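PDB 5NH2: adenosine monophosphate-protein transferase from Bartonella henselae str. Houston-1, which transfers AMP from ATP to tyrosine or threonine residues of host target proteins through its Fic domain, an activity that contributes to virulence. Local coordinates for residues F55-L60 and F164-L168; L131-F136 and L168-H174; A140-N145 and M202-F206; Q175-L180 and I215-K219. All coordinates share one frame; numbering follows the deposited sequence.

Interaction 1: residues F55-L60 and F164-L168; sequences FDTAYL and FFENL
The start of helix 57-68 lies against one side of helix 157-171, with the CA atoms of Leu60 and Phe164 6.4 Å apart and those of Phe55 and Leu168 7.1 Å apart. Phe164 fills most of the gap. Its ring, carried out by a trans chi1 of -179°, reaches over to the first turn of the other helix, where CD2 meets Leu60 CD1 and Tyr59 CD2 and the rim at CE2 comes up to the backbone O of Asp56. Phe55 turns an edge to the face of this ring in a T-shaped pair, planes 82° apart. One face of Phe55 is in turn covered by the methyl CD1 of Leu168, a CH-pi contact 3.9 Å from the ring centroid. Both helices belong to the helical core of the Fic domain, and helix 157-171 follows directly on the ATP-binding residues Glu155 and Gly156; Leu122 of helix 109-124 also packs on Phe55 and Phe164. Beside the aromatic cluster, the amide of Asn167 donates from ND2 to Tyr59 OH at 2.9 Å, a bent bond whose acceptor sits 29° out of the amide plane. Asp56 is the N-cap of helix 57-68, its OD1 accepting from Tyr59 N at 2.8 Å.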
loop_
_atom_site.group_PDB
_atom_site.type_symbol
_atom_site.label_atom_id
_atom_site.label_comp_id
_atom_site.label_asym_id
_atom_site.label_seq_id
_atom_site.Cartn_x
_atom_site.Cartn_y
_atom_site.Cartn_z
ATOM N N PHE A 55 5.270 18.370 -3.228
ATOM C CA PHE A 55 4.988 17.265 -2.326
ATOM C C PHE A 55 5.362 17.702 -0.922
ATOM O O PHE A 55 6.531 17.982 -0.655
ATOM C CB PHE A 55 5.746 16.001 -2.735
ATOM C CG PHE A 55 5.187 15.320 -3.982
ATOM C CD1 PHE A 55 4.131 14.414 -3.890
ATOM C CD2 PHE A 55 5.726 15.577 -5.232
ATOM C CE1 PHE A 55 3.607 13.762 -5.048
ATOM C CE2 PHE A 55 5.230 14.944 -6.390
ATOM C CZ PHE A 55 4.153 14.028 -6.298
ATOM N N ASP A 56 4.374 17.739 -0.034
ATOM C CA ASP A 56 4.493 18.276 1.304
ATOM C C ASP A 56 3.327 17.749 2.154
ATOM O O ASP A 56 2.524 16.924 1.695
ATOM C CB ASP A 56 4.520 19.811 1.267
ATOM C CG ASP A 56 3.272 20.434 0.558
ATOM O OD1 ASP A 56 2.242 19.732 0.329
ATOM O OD2 ASP A 56 3.313 21.659 0.264
ATOM N N THR A 57 3.214 18.265 3.390
ATOM C CA THR A 57 2.143 17.845 4.304
ATOM C C THR A 57 0.754 18.289 3.814
ATOM O O THR A 57 -0.231 17.555 4.009
ATOM C CB THR A 57 2.422 18.395 5.703
ATOM O OG1 THR A 57 3.591 17.729 6.274
ATOM C CG2 THR A 57 1.182 18.271 6.613
ATOM N N ALA A 58 0.669 19.462 3.148
ATOM C CA ALA A 58 -0.565 19.875 2.477
ATOM C C ALA A 58 -1.039 18.809 1.505
ATOM O O ALA A 58 -2.217 18.450 1.498
ATOM C CB ALA A 58 -0.373 21.191 1.721
ATOM N N TYR A 59 -0.133 18.301 0.662
ATOM C CA TYR A 59 -0.558 17.314 -0.321
ATOM C C TYR A 59 -0.988 16.026 0.358
ATOM O O TYR A 59 -2.051 15.485 0.040
ATOM C CB TYR A 59 0.556 17.047 -1.326
ATOM C CG TYR A 59 0.168 16.073 -2.439
ATOM C CD1 TYR A 59 -0.866 16.380 -3.331
ATOM C CD2 TYR A 59 0.845 14.855 -2.613
ATOM C CE1 TYR A 59 -1.227 15.481 -4.378
ATOM C CE2 TYR A 59 0.499 13.987 -3.631
ATOM C CZ TYR A 59 -0.545 14.297 -4.523
ATOM O OH TYR A 59 -0.883 13.420 -5.556
ATOM N N LEU A 60 -0.204 15.553 1.332
ATOM C CA LEU A 60 -0.615 14.400 2.147
ATOM C C LEU A 60 -2.039 14.560 2.689
ATOM O O LEU A 60 -2.866 13.623 2.608
ATOM C CB LEU A 60 0.370 14.194 3.298
ATOM C CG LEU A 60 0.162 12.947 4.114
ATOM C CD1 LEU A 60 0.646 11.747 3.329
ATOM C CD2 LEU A 60 0.825 13.046 5.531
ATOM N N PHE A 164 0.731 8.553 -1.461
ATOM C CA PHE A 164 1.692 9.659 -1.509
ATOM C C PHE A 164 3.002 9.189 -2.126
ATOM O O PHE A 164 3.577 9.874 -2.987
ATOM C CB PHE A 164 1.895 10.231 -0.094
ATOM C CG PHE A 164 2.867 11.426 0.018
ATOM C CD1 PHE A 164 4.243 11.226 0.144
ATOM C CD2 PHE A 164 2.388 12.733 0.104
ATOM C CE1 PHE A 164 5.133 12.320 0.293
ATOM C CE2 PHE A 164 3.277 13.813 0.274
ATOM C CZ PHE A 164 4.641 13.607 0.373
ATOM N N PHE A 165 3.454 7.992 -1.762
ATOM C CA PHE A 165 4.765 7.591 -2.267
ATOM C C PHE A 165 4.700 7.045 -3.688
ATOM O O PHE A 165 5.688 7.177 -4.422
ATOM C CB PHE A 165 5.440 6.636 -1.263
ATOM C CG PHE A 165 6.156 7.382 -0.160
ATOM C CD1 PHE A 165 5.482 7.783 0.978
ATOM C CD2 PHE A 165 7.495 7.738 -0.306
ATOM C CE1 PHE A 165 6.129 8.528 2.001
ATOM C CE2 PHE A 165 8.176 8.461 0.692
ATOM C CZ PHE A 165 7.483 8.868 1.863
ATOM N N GLU A 166 3.535 6.529 -4.118
ATOM C CA GLU A 166 3.350 6.138 -5.521
ATOM C C GLU A 166 3.393 7.360 -6.425
ATOM O O GLU A 166 4.069 7.363 -7.465
ATOM C CB GLU A 166 2.016 5.390 -5.721
ATOM C CG GLU A 166 1.897 3.997 -5.081
ATOM C CD GLU A 166 0.435 3.501 -4.959
ATOM O OE1 GLU A 166 -0.495 4.141 -5.500
ATOM O OE2 GLU A 166 0.203 2.458 -4.316
ATOM N N ASN A 167 2.673 8.406 -6.037
ATOM C CA ASN A 167 2.632 9.626 -6.825
ATOM C C ASN A 167 3.965 10.373 -6.773
ATOM O O ASN A 167 4.432 10.905 -7.792
ATOM C CB ASN A 167 1.485 10.488 -6.313
ATOM C CG ASN A 167 0.159 10.055 -6.873
ATOM O OD1 ASN A 167 0.108 9.216 -7.758
ATOM N ND2 ASN A 167 -0.921 10.659 -6.389
ATOM N N LEU A 168 4.599 10.413 -5.604
ATOM C CA LEU A 168 5.947 10.968 -5.501
ATOM C C LEU A 168 6.915 10.265 -6.454
ATOM O O LEU A 168 7.678 10.922 -7.180
ATOM C CB LEU A 168 6.454 10.859 -4.064
ATOM C CG LEU A 168 7.888 11.374 -3.843
ATOM C CD1 LEU A 168 7.972 12.919 -3.955
ATOM C CD2 LEU A 168 8.414 10.897 -2.498
#

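Interaction 2: residues L131-F136 and L168-H174; sequences LTREEF and LAKAAGH
His174 packs against Arg133 and Phe136 just after helix 157-171 ends in a Schellman motif, in which Gly173, at positive phi, turns the chain so that the imidazole faces the start of helix 133-150. That second helix opens with a capping box: Glu135 OE1 accepts from Thr132 N, and a weaker bond returns from Glu135 N to Thr132 OG1. The two helix ends thus meet in a partly buried contact of the Fic domain. Packing is tight around Phe136. An extended first torsion (chi1 175°) carries its ring across to helix 157-171; there CZ comes within 3.3 Å of Ala169 CA, while CE1 touches Ala172 CB at 3.7 Å. Its CB meets His174 CD2, the two rings lying oblique to each other. On the same side, over a face of the imidazole, sits Arg133 CA, 3.9 Å from the ring centroid, whereas the guanidinium group leads away to Ser210 and Glu207. Toward Leu131 the contact is looser and wet. One water accepts from Leu131 N and also bonds His174 NE2; a second donates to Leu131 O at 3.0 Å and, weakly, to Ala172 O. The direct link here is bent: His174 NE2 donates to Leu131 O at 3.0 Å with an N-H...O angle of 133°, the oxygen in the imidazole plane but the nitrogen well above the plane of the carbonyl.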
loop_
_atom_site.group_PDB
_atom_site.type_symbol
_atom_site.label_atom_id
_atom_site.label_comp_id
_atom_site.label_asym_id
_atom_site.label_seq_id
_atom_site.Cartn_x
_atom_site.Cartn_y
_atom_site.Cartn_z
ATOM N N LEU A 131 16.945 12.142 -10.087
ATOM C CA LEU A 131 17.762 11.124 -9.447
ATOM C C LEU A 131 17.626 9.839 -10.249
ATOM O O LEU A 131 16.615 9.626 -10.924
ATOM C CB LEU A 131 17.322 10.882 -7.984
ATOM C CG LEU A 131 17.455 12.100 -7.079
ATOM C CD1 LEU A 131 16.922 11.931 -5.615
ATOM C CD2 LEU A 131 18.936 12.600 -7.119
ATOM N N THR A 132 18.628 8.964 -10.144
ATOM C CA THR A 132 18.454 7.592 -10.627
ATOM C C THR A 132 17.484 6.836 -9.713
ATOM O O THR A 132 17.106 7.317 -8.645
ATOM C CB THR A 132 19.779 6.833 -10.628
ATOM O OG1 THR A 132 20.245 6.702 -9.274
ATOM C CG2 THR A 132 20.807 7.523 -11.460
ATOM N N ARG A 133 17.123 5.607 -10.115
ATOM C CA ARG A 133 16.184 4.808 -9.321
ATOM C C ARG A 133 16.752 4.475 -7.935
ATOM O O ARG A 133 16.035 4.564 -6.921
ATOM C CB ARG A 133 15.798 3.512 -10.053
ATOM C CG ARG A 133 14.680 2.661 -9.289
ATOM C CD ARG A 133 14.285 1.463 -10.108
ATOM N NE ARG A 133 15.452 0.634 -10.362
ATOM C CZ ARG A 133 15.907 -0.265 -9.498
ATOM N NH1 ARG A 133 15.263 -0.488 -8.341
ATOM N NH2 ARG A 133 16.986 -0.957 -9.796
ATOM N N GLU A 134 18.033 4.104 -7.868
ATOM C CA GLU A 134 18.643 3.728 -6.596
ATOM C C GLU A 134 18.735 4.922 -5.650
ATOM O O GLU A 134 18.388 4.819 -4.469
ATOM C CB GLU A 134 20.018 3.134 -6.850
ATOM C CG GLU A 134 19.976 1.655 -7.069
ATOM C CD GLU A 134 19.808 1.298 -8.520
ATOM O OE1 GLU A 134 19.583 2.232 -9.343
ATOM O OE2 GLU A 134 19.907 0.086 -8.831
ATOM N N GLU A 135 19.174 6.071 -6.169
ATOM C CA GLU A 135 19.191 7.313 -5.391
ATOM C C GLU A 135 17.801 7.651 -4.830
ATOM O O GLU A 135 17.626 7.840 -3.613
ATOM C CB GLU A 135 19.715 8.451 -6.276
ATOM C CG GLU A 135 21.086 8.209 -6.847
ATOM C CD GLU A 135 21.533 9.277 -7.888
ATOM O OE1 GLU A 135 20.656 9.917 -8.529
ATOM O OE2 GLU A 135 22.769 9.469 -8.069
ATOM N N PHE A 136 16.803 7.748 -5.722
ATOM C CA PHE A 136 15.437 8.004 -5.304
ATOM C C PHE A 136 15.027 7.044 -4.199
ATOM O O PHE A 136 14.541 7.483 -3.159
ATOM C CB PHE A 136 14.464 7.908 -6.479
ATOM C CG PHE A 136 13.006 8.045 -6.073
ATOM C CD1 PHE A 136 12.413 9.289 -5.966
ATOM C CD2 PHE A 136 12.236 6.910 -5.795
ATOM C CE1 PHE A 136 11.085 9.404 -5.563
ATOM C CE2 PHE A 136 10.891 7.012 -5.409
ATOM C CZ PHE A 136 10.313 8.267 -5.289
ATOM N N LEU A 168 4.599 10.413 -5.604
ATOM C CA LEU A 168 5.947 10.968 -5.501
ATOM C C LEU A 168 6.915 10.265 -6.454
ATOM O O LEU A 168 7.678 10.922 -7.180
ATOM C CB LEU A 168 6.454 10.859 -4.064
ATOM C CG LEU A 168 7.888 11.374 -3.843
ATOM C CD1 LEU A 168 7.972 12.919 -3.955
ATOM C CD2 LEU A 168 8.414 10.897 -2.498
ATOM N N ALA A 169 6.919 8.926 -6.456
ATOM C CA ALA A 169 7.801 8.232 -7.407
ATOM C C ALA A 169 7.432 8.550 -8.846
ATOM O O ALA A 169 8.310 8.690 -9.708
ATOM C CB ALA A 169 7.739 6.719 -7.201
ATOM N N LYS A 170 6.129 8.602 -9.148
ATOM C CA LYS A 170 5.726 8.866 -10.522
ATOM C C LYS A 170 6.218 10.229 -10.971
ATOM O O LYS A 170 6.669 10.387 -12.111
ATOM C CB LYS A 170 4.207 8.769 -10.671
ATOM C CG LYS A 170 3.726 8.531 -12.081
ATOM C CD LYS A 170 2.198 8.321 -12.091
ATOM C CE LYS A 170 1.711 7.380 -10.956
ATOM N NZ LYS A 170 0.214 7.240 -10.836
ATOM N N ALA A 171 6.161 11.230 -10.085
ATOM C CA ALA A 171 6.568 12.563 -10.533
ATOM C C ALA A 171 8.087 12.672 -10.646
ATOM O O ALA A 171 8.592 13.459 -11.455
ATOM C CB ALA A 171 5.997 13.661 -9.624
ATOM N N ALA A 172 8.827 11.860 -9.895
ATOM C CA ALA A 172 10.282 11.827 -9.999
ATOM C C ALA A 172 10.769 10.918 -11.119
ATOM O O ALA A 172 11.981 10.780 -11.302
ATOM C CB ALA A 172 10.900 11.381 -8.676
ATOM N N GLY A 173 9.862 10.294 -11.863
ATOM C CA GLY A 173 10.241 9.467 -12.985
ATOM C C GLY A 173 10.522 8.018 -12.659
ATOM O O GLY A 173 11.243 7.357 -13.423
ATOM N N HIS A 174 9.989 7.503 -11.555
ATOM C CA HIS A 174 10.184 6.107 -11.156
ATOM C C HIS A 174 8.830 5.536 -10.769
ATOM O O HIS A 174 7.792 6.154 -11.034
ATOM C CB HIS A 174 11.191 5.984 -10.003
ATOM C CG HIS A 174 12.451 6.748 -10.249
ATOM N ND1 HIS A 174 13.385 6.353 -11.183
ATOM C CD2 HIS A 174 12.896 7.922 -9.743
ATOM C CE1 HIS A 174 14.360 7.245 -11.230
ATOM N NE2 HIS A 174 14.091 8.205 -10.363
HETATM O O HOH W 1 14.070 10.982 -9.621
HETATM O O HOH W 2 14.850 10.444 -13.143
#

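Interaction 3: residues A140-N145 and M202-F206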
loop_
_atom_site.group_PDB
_atom_site.type_symbol
_atom_site.label_atom_id
_atom_site.label_comp_id
_atom_site.label_asym_id
_atom_site.label_seq_id
_atom_site.Cartn_x
_atom_site.Cartn_y
_atom_site.Cartn_z
ATOM N N ALA A 140 13.723 8.113 -0.585
ATOM C CA ALA A 140 12.338 7.776 -0.302
ATOM C C ALA A 140 12.208 6.919 0.955
ATOM O O ALA A 140 11.292 7.124 1.751
ATOM C CB ALA A 140 11.750 7.054 -1.507
ATOM N N ILE A 141 13.142 5.984 1.172
ATOM C CA ILE A 141 13.029 5.070 2.313
ATOM C C ILE A 141 13.077 5.842 3.641
ATOM O O ILE A 141 12.218 5.660 4.512
ATOM C CB ILE A 141 14.111 3.968 2.224
ATOM C CG1 ILE A 141 13.699 2.886 1.214
ATOM C CG2 ILE A 141 14.241 3.240 3.544
ATOM C CD1 ILE A 141 14.817 2.164 0.503
ATOM N N GLU A 142 14.052 6.746 3.798
ATOM C CA GLU A 142 14.105 7.599 4.986
ATOM C C GLU A 142 12.789 8.342 5.221
ATOM O O GLU A 142 12.248 8.310 6.340
ATOM C CB GLU A 142 15.283 8.586 4.890
ATOM C CG GLU A 142 16.641 7.904 4.839
ATOM C CD GLU A 142 17.793 8.905 4.787
ATOM O OE1 GLU A 142 18.880 8.511 4.307
ATOM O OE2 GLU A 142 17.610 10.069 5.233
ATOM N N LEU A 143 12.245 9.021 4.182
ATOM C CA LEU A 143 10.924 9.670 4.378
ATOM C C LEU A 143 9.799 8.668 4.690
ATOM O O LEU A 143 8.876 8.970 5.459
ATOM C CB LEU A 143 10.540 10.511 3.165
ATOM C CG LEU A 143 11.580 11.626 3.030
ATOM C CD1 LEU A 143 11.460 12.190 1.690
ATOM C CD2 LEU A 143 11.323 12.689 4.063
ATOM N N PHE A 144 9.851 7.470 4.117
ATOM C CA PHE A 144 8.771 6.523 4.334
ATOM C C PHE A 144 8.815 5.965 5.763
ATOM O O PHE A 144 7.773 5.847 6.418
ATOM C CB PHE A 144 8.866 5.414 3.279
ATOM C CG PHE A 144 7.731 4.351 3.332
ATOM C CD1 PHE A 144 6.647 4.431 2.485
ATOM C CD2 PHE A 144 7.831 3.251 4.154
ATOM C CE1 PHE A 144 5.616 3.452 2.481
ATOM C CE2 PHE A 144 6.820 2.284 4.174
ATOM C CZ PHE A 144 5.706 2.386 3.325
ATOM N N ASN A 145 10.012 5.648 6.273
ATOM C CA ASN A 145 10.140 5.185 7.653
ATOM C C ASN A 145 9.670 6.265 8.613
ATOM O O ASN A 145 8.914 5.988 9.565
ATOM C CB ASN A 145 11.593 4.805 7.978
ATOM C CG ASN A 145 12.096 3.605 7.186
ATOM O OD1 ASN A 145 11.301 2.868 6.584
ATOM N ND2 ASN A 145 13.435 3.409 7.166
ATOM N N MET A 202 13.525 -3.385 4.137
ATOM C CA MET A 202 12.836 -2.281 3.467
ATOM C C MET A 202 13.499 -1.888 2.139
ATOM O O MET A 202 12.806 -1.678 1.127
ATOM C CB MET A 202 12.742 -1.066 4.383
ATOM C CG MET A 202 11.754 -0.020 3.804
ATOM S SD MET A 202 9.963 -0.467 3.825
ATOM C CE MET A 202 9.624 -0.244 5.596
ATOM N N GLN A 203 14.832 -1.785 2.117
ATOM C CA GLN A 203 15.535 -1.557 0.851
ATOM C C GLN A 203 15.214 -2.646 -0.199
ATOM O O GLN A 203 15.043 -2.341 -1.387
ATOM C CB GLN A 203 17.062 -1.476 1.110
ATOM C CG GLN A 203 17.555 -0.258 1.936
ATOM C CD GLN A 203 18.916 -0.517 2.653
ATOM O OE1 GLN A 203 19.406 -1.643 2.662
ATOM N NE2 GLN A 203 19.516 0.533 3.244
ATOM N N HIS A 204 15.138 -3.922 0.220
ATOM C CA HIS A 204 14.818 -5.030 -0.688
ATOM C C HIS A 204 13.368 -4.937 -1.186
ATOM O O HIS A 204 13.095 -5.098 -2.397
ATOM C CB HIS A 204 15.093 -6.355 0.035
ATOM C CG HIS A 204 14.818 -7.583 -0.783
ATOM N ND1 HIS A 204 14.666 -8.836 -0.217
ATOM C CD2 HIS A 204 14.678 -7.759 -2.123
ATOM C CE1 HIS A 204 14.431 -9.727 -1.169
ATOM N NE2 HIS A 204 14.428 -9.098 -2.333
ATOM N N LEU A 205 12.447 -4.591 -0.269
ATOM C CA LEU A 205 11.075 -4.261 -0.635
ATOM C C LEU A 205 11.023 -3.208 -1.752
ATOM O O LEU A 205 10.419 -3.458 -2.806
ATOM C CB LEU A 205 10.308 -3.784 0.608
ATOM C CG LEU A 205 8.771 -3.675 0.503
ATOM C CD1 LEU A 205 8.132 -3.844 1.867
ATOM C CD2 LEU A 205 8.335 -2.378 -0.056
ATOM N N PHE A 206 11.623 -2.012 -1.527
ATOM C CA PHE A 206 11.591 -0.933 -2.541
ATOM C C PHE A 206 12.257 -1.364 -3.857
ATOM O O PHE A 206 11.840 -0.916 -4.941
ATOM C CB PHE A 206 12.273 0.361 -2.022
ATOM C CG PHE A 206 11.341 1.322 -1.242
ATOM C CD1 PHE A 206 10.663 0.907 -0.067
ATOM C CD2 PHE A 206 11.206 2.656 -1.642
ATOM C CE1 PHE A 206 9.846 1.793 0.647
ATOM C CE2 PHE A 206 10.366 3.570 -0.946
ATOM C CZ PHE A 206 9.686 3.142 0.184
#
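Helices 133-150 and 200-208 cross steeply here, their N-to-C directions 116° apart and the local axes 10.9 Å from each other, with the CA atoms of Ile141 and Gln203 the nearest pair at 7.2 Å. Side chains fill this wide separation, and the interface is mostly apolar. Ile141 and Phe206 run alongside each other, pointing opposite ways. The CG1 methylene of Ile141 lies above the centre of the Phe206 ring, 3.7 Å from its centroid and only 9° off the ring normal, a CH-pi contact over the ring centre. With CG1 anti to the carbonyl carbon and CD1 extended beyond it, the methyl reaches the backbone of the other helix, where CD1 rests 3.8 Å from Gln203 CA, while CG2 branches toward Met202 CG. The rim of Phe206 has its own neighbours: CE2 touches the methyl of Ala140, and CZ comes 3.9 Å from Phe144 CG. This second approach is a T-shaped pair, the edge of Phe206 directed at the face of Phe144 with their planes 81° apart. Met202, bent at chi2 and chi3, lies across Phe144. Its SD stands obliquely 5.0 Å from the ring centroid in a Met-aromatic contact, and its CE touches Phe144 CE2 and lies 3.7 Å from Asn145 OD1. Met186 of helix 183-196 and Gln161 of helix 157-171 add further cover to Phe144. The crossing joins helices 133-150 and 200-208 within the helical Fic domain, and Phe144 lies about 5 Å, side chain to side chain, from Arg162, a probable ATP-binding residue.

Interaction 4: residues Q175-L180 and I215-K219; sequences QLNFSL and IRLLK
Asn177 OD1 is gripped twice from within its own turn, by Ser179 OG at 3.0 Å and weakly by Ser179 N at 3.4 Å. The hydroxyl donor is tilted 25° from the plane of the carbonyl. Held in this way, the amide presents its other arm to helix 212-227: ND2 lies 3.8 Å from Lys219 CE, and farther off it faces Ile215 CG2. The apolar centre of the contact is Leu180, at the end of the short 3-10 turn 178-180. Its CD1 packs on Ile215 CG2 at 3.9 Å and on Leu218 CB at 3.8 Å, and CD2 meets Lys219 CG. The turn belongs to the connection between helices 157-171 and 183-196 of the Fic domain, and helix 212-227, which comes after helix 200-208, leads toward the strands of the intracellular delivery domain, a family of the OB clan; Leu218 itself also touches Val237 and Val239. At the exposed margin Gln175 reaches out toward Ile215, its CD 3.8 Å from Ile215 CD1. The extended chain of Lys219 carries NZ to a salt bridge with Glu23 of the partner protein BiaA, the antitoxin homologue, whose Glu23 also packs on Asn177.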
loop_
_atom_site.group_PDB
_atom_site.type_symbol
_atom_site.label_atom_id
_atom_site.label_comp_id
_atom_site.label_asym_id
_atom_site.label_seq_id
_atom_site.Cartn_x
_atom_site.Cartn_y
_atom_site.Cartn_z
ATOM N N GLN A 175 8.814 4.341 -10.203
ATOM C CA GLN A 175 7.562 3.745 -9.771
ATOM C C GLN A 175 7.803 2.940 -8.510
ATOM O O GLN A 175 8.914 2.448 -8.262
ATOM C CB GLN A 175 6.928 2.856 -10.863
ATOM C CG GLN A 175 7.786 1.691 -11.331
ATOM C CD GLN A 175 7.184 1.015 -12.564
ATOM O OE1 GLN A 175 6.048 0.535 -12.522
ATOM N NE2 GLN A 175 7.932 0.991 -13.664
ATOM N N LEU A 176 6.738 2.821 -7.719
ATOM C CA LEU A 176 6.695 1.978 -6.532
ATOM C C LEU A 176 5.395 1.187 -6.636
ATOM O O LEU A 176 4.304 1.763 -6.537
ATOM C CB LEU A 176 6.744 2.835 -5.249
ATOM C CG LEU A 176 8.108 3.467 -5.006
ATOM C CD1 LEU A 176 8.119 4.434 -3.791
ATOM C CD2 LEU A 176 9.214 2.396 -4.820
ATOM N N ASN A 177 5.482 -0.125 -6.815
ATOM C CA ASN A 177 4.253 -0.879 -7.069
ATOM C C ASN A 177 3.913 -1.689 -5.824
ATOM O O ASN A 177 4.298 -2.860 -5.707
ATOM C CB ASN A 177 4.398 -1.766 -8.313
ATOM C CG ASN A 177 3.053 -2.265 -8.818
ATOM O OD1 ASN A 177 2.098 -2.405 -8.029
ATOM N ND2 ASN A 177 2.962 -2.536 -10.118
ATOM N N PHE A 178 3.057 -1.102 -4.976
ATOM C CA PHE A 178 2.788 -1.655 -3.659
ATOM C C PHE A 178 1.833 -2.823 -3.729
ATOM O O PHE A 178 1.782 -3.635 -2.794
ATOM C CB PHE A 178 2.235 -0.579 -2.717
ATOM C CG PHE A 178 3.301 0.276 -2.110
ATOM C CD1 PHE A 178 4.113 -0.224 -1.085
ATOM C CD2 PHE A 178 3.508 1.560 -2.563
ATOM C CE1 PHE A 178 5.091 0.545 -0.503
ATOM C CE2 PHE A 178 4.512 2.337 -2.009
ATOM C CZ PHE A 178 5.309 1.831 -0.971
ATOM N N SER A 179 1.105 -2.944 -4.833
ATOM C CA SER A 179 0.213 -4.073 -4.967
ATOM C C SER A 179 0.973 -5.385 -5.085
ATOM O O SER A 179 0.354 -6.454 -5.059
ATOM C CB SER A 179 -0.732 -3.837 -6.159
ATOM O OG SER A 179 -0.139 -4.286 -7.350
ATOM N N LEU A 180 2.293 -5.346 -5.211
ATOM C CA LEU A 180 3.073 -6.571 -5.308
ATOM C C LEU A 180 3.590 -7.035 -3.948
ATOM O O LEU A 180 4.281 -8.069 -3.884
ATOM C CB LEU A 180 4.242 -6.376 -6.276
ATOM C CG LEU A 180 3.836 -5.899 -7.674
ATOM C CD1 LEU A 180 5.034 -5.999 -8.617
ATOM C CD2 LEU A 180 2.655 -6.674 -8.250
ATOM N N ILE A 215 9.492 -6.248 -11.246
ATOM C CA ILE A 215 8.045 -6.047 -11.254
ATOM C C ILE A 215 7.363 -7.036 -12.200
ATOM O O ILE A 215 6.280 -7.557 -11.896
ATOM C CB ILE A 215 7.743 -4.585 -11.622
ATOM C CG1 ILE A 215 8.218 -3.668 -10.484
ATOM C CG2 ILE A 215 6.247 -4.381 -11.944
ATOM C CD1 ILE A 215 8.118 -2.236 -10.792
ATOM N N ARG A 216 7.989 -7.313 -13.356
ATOM C CA ARG A 216 7.400 -8.277 -14.291
ATOM C C ARG A 216 7.245 -9.642 -13.630
ATOM O O ARG A 216 6.225 -10.318 -13.819
ATOM C CB ARG A 216 8.274 -8.456 -15.544
ATOM C CG ARG A 216 8.531 -7.302 -16.462
ATOM C CD ARG A 216 9.070 -7.815 -17.859
ATOM N NE ARG A 216 10.519 -8.100 -17.926
ATOM C CZ ARG A 216 11.097 -9.285 -17.668
ATOM N NH1 ARG A 216 10.368 -10.335 -17.314
ATOM N NH2 ARG A 216 12.418 -9.435 -17.763
ATOM N N LEU A 217 8.284 -10.067 -12.880
ATOM C CA LEU A 217 8.332 -11.386 -12.264
ATOM C C LEU A 217 7.265 -11.529 -11.194
ATOM O O LEU A 217 6.551 -12.546 -11.148
ATOM C CB LEU A 217 9.716 -11.616 -11.656
ATOM C CG LEU A 217 10.881 -11.589 -12.639
ATOM C CD1 LEU A 217 12.191 -11.801 -11.912
ATOM C CD2 LEU A 217 10.700 -12.595 -13.782
ATOM N N LEU A 218 7.131 -10.503 -10.334
ATOM C CA LEU A 218 6.154 -10.589 -9.255
ATOM C C LEU A 218 4.738 -10.430 -9.785
ATOM O O LEU A 218 3.805 -11.047 -9.259
ATOM C CB LEU A 218 6.430 -9.530 -8.200
ATOM C CG LEU A 218 7.546 -9.855 -7.256
ATOM C CD1 LEU A 218 7.909 -8.580 -6.508
ATOM C CD2 LEU A 218 7.085 -10.926 -6.276
ATOM N N LYS A 219 4.556 -9.577 -10.794
ATOM C CA LYS A 219 3.277 -9.513 -11.517
ATOM C C LYS A 219 2.821 -10.888 -12.039
ATOM O O LYS A 219 1.664 -11.306 -11.828
ATOM C CB LYS A 219 3.389 -8.533 -12.679
ATOM C CG LYS A 219 3.191 -7.096 -12.283
ATOM C CD LYS A 219 2.998 -6.244 -13.532
ATOM C CE LYS A 219 2.771 -4.780 -13.179
ATOM N NZ LYS A 219 2.288 -3.979 -14.342
#

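Overall arrangement
From the N terminus, interaction 1 closes the longest loop, bringing the start of helix 57-68 to helix 157-171. Interaction 2 opens inside that loop and closes just beyond it, so the two cross; they share Leu168 on helix 157-171. Interaction 3 starts farther along helix 133-150 and crosses both, reaching on to helix 200-208. Interaction 4 opens after interactions 1 and 2 have closed, and crosses interaction 3 by joining the 175-180 connection to helix 212-227. Phe165 packs between interactions 1 and 3, while Leu176 touches the other three contacts. Interactions 1 to 3 knit the helical Fic core; interaction 4 ties it to the helix leading toward the C-terminal strands.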